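Local coordinates for protein pleckstrin homology domain-containing family A member 8 (Homo sapiens, PDB 5KDI) that binds simple glycosphingolipids in the pocket of its all-helical GLTP-fold domain and probably transfers them between membranes, at residues Ser12-Leu17 and Thr24-Ala29; Asn61-Thr66 and Leu79-Ala84. The protein carries 2 engineered substitutions. All coordinates share one frame; numbering follows the deposited sequence. Where two conformers were deposited one is given.

Interaction 1. Residues Ser12-Leu17 and Thr24-Ala29; sequences SDIELL and TEAFLA
With CG1 beside its backbone N (chi1 -54°) and CD1 stretched straight out beyond it (chi2 179°), I14 extends its longer branch from the loop toward A26 and F27 on the first helix of the GLTP fold, helix 24-32. The chain at 12-17 passes alongside that helix and meets it by packing alone: no hydrogen bond links 12-17 to 24-29. Backbones come nearest at I14 and A26, whose CA atoms are 6.5 Å apart.

Two parts of the isoleucine do the touching. I14 CG1 meets A26 CB at 4.0 Å, methylene against methyl, with both CA-CB bonds directed into the contact. I14 CD1 goes further and settles over the face of the A26-F27 peptide group, 3.7 Å from A26 O and 3.8 Å from F27 N. The small A26 side chain, a single methyl, lies beside this approach, its CB 4.2 Å from I14 CD1. Around this peptide the helix keeps its usual backbone bonds, L28 N to T24 O at 3.1 Å and A29 N to E25 O at 2.9 Å, and A26 O has a weak hydrogen bond with S30 OG.

F27 offers I14 the base of its side chain. Its ring, set anti to the backbone N (chi1 -176°), heads into the protein, where it packs on L97 and L104 of helix 93-115, L74 of helix 74-83 and Q192 of helix 172-202. The loop is held by neighbours as well: I14 also packs on P23, just before the helix, S12 on L184 and A188, and L16 on I22 and K191. I14 and F27 are both buried, and their side chains come together where I14 CD1 stands 4.5 Å from F27 CB.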
loop_
_atom_site.group_PDB
_atom_site.type_symbol
_atom_site.label_atom_id
_atom_site.label_comp_id
_atom_site.label_asym_id
_atom_site.label_seq_id
_atom_site.Cartn_x
_atom_site.Cartn_y
_atom_site.Cartn_z
ATOM N N SER A 12 2.505 3.277 -11.242
ATOM C CA SER A 12 2.419 3.910 -12.542
ATOM C C SER A 12 3.100 3.131 -13.656
ATOM O O SER A 12 2.871 3.456 -14.823
ATOM C CB SER A 12 2.881 5.345 -12.477
ATOM O OG SER A 12 4.262 5.524 -12.272
ATOM N N ASP A 13 3.923 2.140 -13.306
ATOM C CA ASP A 13 4.608 1.325 -14.300
ATOM C C ASP A 13 3.896 -0.034 -14.490
ATOM O O ASP A 13 4.373 -0.881 -15.210
ATOM C CB ASP A 13 6.084 1.141 -13.937
ATOM C CG ASP A 13 6.925 2.371 -14.187
ATOM O OD1 ASP A 13 6.525 3.188 -15.002
ATOM O OD2 ASP A 13 7.979 2.523 -13.482
ATOM N N ILE A 14 2.730 -0.186 -13.846
ATOM C CA ILE A 14 1.897 -1.340 -14.011
ATOM C C ILE A 14 0.836 -1.064 -15.086
ATOM O O ILE A 14 -0.014 -0.147 -14.942
ATOM C CB ILE A 14 1.204 -1.747 -12.699
ATOM C CG1 ILE A 14 2.188 -1.934 -11.548
ATOM C CG2 ILE A 14 0.364 -2.976 -12.935
ATOM C CD1 ILE A 14 1.529 -2.320 -10.251
ATOM N N GLU A 15 0.903 -1.829 -16.154
ATOM C CA GLU A 15 -0.103 -1.663 -17.186
ATOM C C GLU A 15 -1.156 -2.731 -17.025
ATOM O O GLU A 15 -0.853 -3.883 -16.739
ATOM C CB GLU A 15 0.512 -1.621 -18.598
ATOM C CG GLU A 15 1.224 -0.273 -18.953
ATOM C CD GLU A 15 0.331 0.995 -19.001
ATOM O OE1 GLU A 15 -0.816 0.974 -19.555
ATOM O OE2 GLU A 15 0.807 2.056 -18.502
ATOM N N LEU A 16 -2.403 -2.296 -17.177
ATOM C CA LEU A 16 -3.508 -3.139 -17.024
ATOM C C LEU A 16 -3.706 -4.079 -18.213
ATOM O O LEU A 16 -3.427 -3.741 -19.364
ATOM C CB LEU A 16 -4.797 -2.347 -16.771
ATOM C CG LEU A 16 -4.783 -1.425 -15.545
ATOM C CD1 LEU A 16 -6.148 -0.699 -15.456
ATOM C CD2 LEU A 16 -4.463 -2.201 -14.270
ATOM N N LEU A 17 -4.214 -5.252 -17.880
ATOM C CA LEU A 17 -4.549 -6.297 -18.883
ATOM C C LEU A 17 -6.021 -6.138 -19.335
ATOM O O LEU A 17 -6.693 -5.151 -18.973
ATOM C CB LEU A 17 -4.172 -7.705 -18.307
ATOM C CG LEU A 17 -2.705 -7.868 -17.882
ATOM C CD1 LEU A 17 -2.501 -9.220 -17.240
ATOM C CD2 LEU A 17 -1.725 -7.718 -19.082
ATOM N N THR A 24 -0.870 -9.608 -11.174
ATOM C CA THR A 24 -0.638 -9.991 -9.776
ATOM C C THR A 24 0.781 -9.702 -9.281
ATOM O O THR A 24 0.924 -9.079 -8.251
ATOM C CB THR A 24 -0.909 -11.489 -9.631
ATOM O OG1 THR A 24 -2.267 -11.733 -10.093
ATOM C CG2 THR A 24 -0.727 -11.985 -8.173
ATOM N N GLU A 25 1.818 -10.191 -9.993
ATOM C CA GLU A 25 3.197 -10.039 -9.482
ATOM C C GLU A 25 3.591 -8.592 -9.363
ATOM O O GLU A 25 4.186 -8.179 -8.369
ATOM C CB GLU A 25 4.261 -10.806 -10.278
ATOM C CG GLU A 25 4.033 -12.289 -10.497
ATOM C CD GLU A 25 5.287 -12.989 -11.152
ATOM O OE1 GLU A 25 6.396 -12.363 -11.255
ATOM O OE2 GLU A 25 5.142 -14.162 -11.619
ATOM N N ALA A 26 3.311 -7.801 -10.390
ATOM C CA ALA A 26 3.702 -6.392 -10.363
ATOM C C ALA A 26 3.030 -5.619 -9.229
ATOM O O ALA A 26 3.656 -4.797 -8.555
ATOM C CB ALA A 26 3.467 -5.721 -11.719
ATOM N N PHE A 27 1.749 -5.870 -9.014
ATOM C CA PHE A 27 1.040 -5.253 -7.912
ATOM C C PHE A 27 1.684 -5.586 -6.576
ATOM O O PHE A 27 1.878 -4.715 -5.736
ATOM C CB PHE A 27 -0.453 -5.597 -7.984
ATOM C CG PHE A 27 -1.259 -4.900 -6.918
ATOM C CD1 PHE A 27 -1.808 -3.656 -7.196
ATOM C CD2 PHE A 27 -1.481 -5.460 -5.696
ATOM C CE1 PHE A 27 -2.548 -2.995 -6.267
ATOM C CE2 PHE A 27 -2.274 -4.804 -4.742
ATOM C CZ PHE A 27 -2.779 -3.581 -5.040
ATOM N N LEU A 28 1.950 -6.878 -6.345
ATOM C CA LEU A 28 2.502 -7.316 -5.073
ATOM C C LEU A 28 3.908 -6.712 -4.880
ATOM O O LEU A 28 4.313 -6.392 -3.757
ATOM C CB LEU A 28 2.481 -8.807 -4.953
ATOM C CG LEU A 28 1.072 -9.456 -4.896
ATOM C CD1 LEU A 28 1.242 -10.969 -4.817
ATOM C CD2 LEU A 28 0.272 -8.952 -3.702
ATOM N N ALA A 29 4.655 -6.565 -5.976
ATOM C CA ALA A 29 6.006 -5.942 -5.887
ATOM C C ALA A 29 5.931 -4.493 -5.475
ATOM O O ALA A 29 6.755 -4.014 -4.674
ATOM C CB ALA A 29 6.783 -6.100 -7.210
#

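Interaction 2. Residues Asn61-Thr66 and Leu79-Ala84; sequences NQKYIT and LHEVEA
K63 reaches from helix 47-64 to E81 on helix 74-83, and this charged pair bridges backbones whose CA atoms stay 9.6 Å apart at that level. Along 79-84, L79 comes first; it faces another neighbour, H203, and its O takes the N-H of E83. H80 follows, its ring edge-to-face with F71 of the intervening loop. The H80 NE2 atom lies 6.2 Å from K63 NZ, near but not in contact.

E81 carries the bridge. Its chain runs extended beyond CG (chi2 -168°) and presents OE2 to K63 NZ at 2.7 Å, on the anti side of the carboxylate and 31° out of its plane. The lysine bends at chi2 (-56°) and again at chi4, curling around this oxygen so that K63 CE lies 3.5 Å from E81 OE2. The same oxygen accepts the N-H of A93 at the start of helix 93-115, while OE1 is hydrogen-bonded to T94 OG1. The buried carboxylate is therefore held through both oxygens, and lysine and helix start together probably stabilise its negative charge.

A84 ends the segment with its CB 4.2 Å above one face of the H80 ring, offset toward the rim. The whole is an interhelical salt bridge that ties three helices of the GLTP fold together at a single glutamate.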
loop_
_atom_site.group_PDB
_atom_site.type_symbol
_atom_site.label_atom_id
_atom_site.label_comp_id
_atom_site.label_asym_id
_atom_site.label_seq_id
_atom_site.Cartn_x
_atom_site.Cartn_y
_atom_site.Cartn_z
ATOM N N ASN A 61 0.231 -14.326 -2.812
ATOM C CA ASN A 61 1.212 -15.061 -3.579
ATOM C C ASN A 61 1.010 -16.564 -3.465
ATOM O O ASN A 61 1.181 -17.305 -4.461
ATOM C CB ASN A 61 2.587 -14.626 -3.170
ATOM C CG ASN A 61 3.608 -15.020 -4.144
ATOM O OD1 ASN A 61 3.580 -14.585 -5.298
ATOM N ND2 ASN A 61 4.471 -15.951 -3.710
ATOM N N GLN A 62 0.622 -17.036 -2.272
ATOM C CA GLN A 62 0.383 -18.449 -2.054
ATOM C C GLN A 62 -0.696 -19.013 -2.985
ATOM O O GLN A 62 -0.601 -20.142 -3.406
ATOM C CB GLN A 62 -0.005 -18.727 -0.605
ATOM C CG GLN A 62 1.131 -18.774 0.331
ATOM C CD GLN A 62 0.699 -18.906 1.841
ATOM O OE1 GLN A 62 -0.490 -18.699 2.263
ATOM N NE2 GLN A 62 1.696 -19.209 2.656
ATOM N N LYS A 63 -1.743 -18.244 -3.257
ATOM C CA LYS A 63 -2.757 -18.672 -4.192
ATOM C C LYS A 63 -2.168 -18.543 -5.638
ATOM O O LYS A 63 -2.334 -19.460 -6.453
ATOM C CB LYS A 63 -4.058 -17.876 -4.064
ATOM C CG LYS A 63 -4.821 -18.127 -2.757
ATOM C CD LYS A 63 -5.139 -19.569 -2.515
ATOM C CE LYS A 63 -6.148 -19.790 -1.393
ATOM N NZ LYS A 63 -7.623 -19.640 -1.853
ATOM N N TYR A 64 -1.569 -17.412 -5.929
ATOM C CA TYR A 64 -1.027 -17.122 -7.253
ATOM C C TYR A 64 -0.160 -18.280 -7.783
ATOM O O TYR A 64 -0.371 -18.778 -8.924
ATOM C CB TYR A 64 -0.213 -15.835 -7.229
ATOM C CG TYR A 64 0.546 -15.568 -8.487
ATOM C CD1 TYR A 64 -0.107 -15.383 -9.689
ATOM C CD2 TYR A 64 1.918 -15.400 -8.448
ATOM C CE1 TYR A 64 0.604 -15.114 -10.858
ATOM C CE2 TYR A 64 2.624 -15.139 -9.621
ATOM C CZ TYR A 64 1.962 -14.979 -10.809
ATOM O OH TYR A 64 2.642 -14.705 -11.970
ATOM N N ILE A 65 0.827 -18.689 -6.957
ATOM C CA ILE A 65 1.844 -19.649 -7.381
ATOM C C ILE A 65 1.304 -21.061 -7.662
ATOM O O ILE A 65 1.944 -21.900 -8.327
ATOM C CB ILE A 65 3.050 -19.728 -6.418
ATOM C CG1 ILE A 65 2.647 -20.290 -5.038
ATOM C CG2 ILE A 65 3.790 -18.395 -6.370
ATOM C CD1 ILE A 65 3.861 -20.439 -4.098
ATOM N N THR A 66 0.097 -21.290 -7.175
ATOM C CA THR A 66 -0.611 -22.524 -7.386
ATOM C C THR A 66 -0.994 -22.735 -8.880
ATOM O O THR A 66 -1.155 -23.905 -9.341
ATOM C CB THR A 66 -1.830 -22.344 -6.427
ATOM O OG1 THR A 66 -1.742 -23.245 -5.333
ATOM C CG2 THR A 66 -3.177 -22.274 -7.100
ATOM N N LEU A 79 -12.085 -13.662 -8.029
ATOM C CA LEU A 79 -13.277 -14.260 -8.658
ATOM C C LEU A 79 -13.237 -15.780 -8.533
ATOM O O LEU A 79 -14.291 -16.445 -8.373
ATOM C CB LEU A 79 -13.379 -13.826 -10.109
ATOM C CG LEU A 79 -13.802 -12.346 -10.269
ATOM C CD1 LEU A 79 -13.797 -11.921 -11.750
ATOM C CD2 LEU A 79 -15.070 -11.976 -9.515
ATOM N N HIS A 80 -12.048 -16.384 -8.601
ATOM C CA HIS A 80 -11.961 -17.845 -8.356
ATOM C C HIS A 80 -12.368 -18.210 -6.962
ATOM O O HIS A 80 -13.071 -19.234 -6.757
ATOM C CB HIS A 80 -10.589 -18.369 -8.660
ATOM C CG HIS A 80 -10.415 -19.801 -8.264
ATOM N ND1 HIS A 80 -10.921 -20.841 -9.024
ATOM C CD2 HIS A 80 -9.826 -20.380 -7.128
ATOM C CE1 HIS A 80 -10.651 -22.008 -8.379
ATOM N NE2 HIS A 80 -9.954 -21.718 -7.248
ATOM N N GLU A 81 -11.910 -17.417 -5.978
ATOM C CA GLU A 81 -12.294 -17.690 -4.584
ATOM C C GLU A 81 -13.766 -17.623 -4.374
ATOM O O GLU A 81 -14.313 -18.395 -3.619
ATOM C CB GLU A 81 -11.501 -16.819 -3.602
ATOM C CG GLU A 81 -10.014 -17.207 -3.485
ATOM C CD GLU A 81 -9.292 -16.542 -2.326
ATOM O OE1 GLU A 81 -9.821 -15.557 -1.797
ATOM O OE2 GLU A 81 -8.185 -17.041 -1.995
ATOM N N VAL A 82 -14.387 -16.632 -4.997
ATOM C CA VAL A 82 -15.846 -16.478 -4.948
ATOM C C VAL A 82 -16.536 -17.717 -5.593
ATOM O O VAL A 82 -17.409 -18.317 -4.947
ATOM C CB VAL A 82 -16.280 -15.151 -5.643
ATOM C CG1 VAL A 82 -17.769 -15.144 -5.953
ATOM C CG2 VAL A 82 -15.746 -13.937 -4.818
ATOM N N GLU A 83 -16.061 -18.129 -6.769
ATOM C CA GLU A 83 -16.665 -19.276 -7.498
ATOM C C GLU A 83 -16.567 -20.573 -6.663
ATOM O O GLU A 83 -17.497 -21.378 -6.618
ATOM C CB GLU A 83 -16.007 -19.500 -8.870
ATOM C CG GLU A 83 -16.462 -20.757 -9.626
ATOM C CD GLU A 83 -15.787 -20.899 -10.987
ATOM O OE1 GLU A 83 -14.534 -20.823 -11.064
ATOM O OE2 GLU A 83 -16.514 -21.090 -11.996
ATOM N N ALA A 84 -15.415 -20.750 -6.028
ATOM C CA ALA A 84 -15.111 -21.905 -5.196
ATOM C C ALA A 84 -15.700 -21.826 -3.769
ATOM O O ALA A 84 -15.587 -22.779 -3.000
ATOM C CB ALA A 84 -13.614 -22.213 -5.171
#

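How the interactions relate
Interaction 1 closes before interaction 2 opens along the chain, and their centres lie 17 Å apart. They touch where helix 24-32 meets helix 47-64: E25 OE2 and Y64 OH, 2.6 Å apart, probably form a hydrogen bond, T24 CG2 packs against Y64 CD1 at 3.8 Å, and L28 CD1 approaches N61 N. Helices 74-83 and 93-115 border both contacts. Both stand off the bound glycolipid, with the F27 and E81 side chains about 11 and 12 Å from it, consistent with a place in the framework around the pocket rather than in its lining.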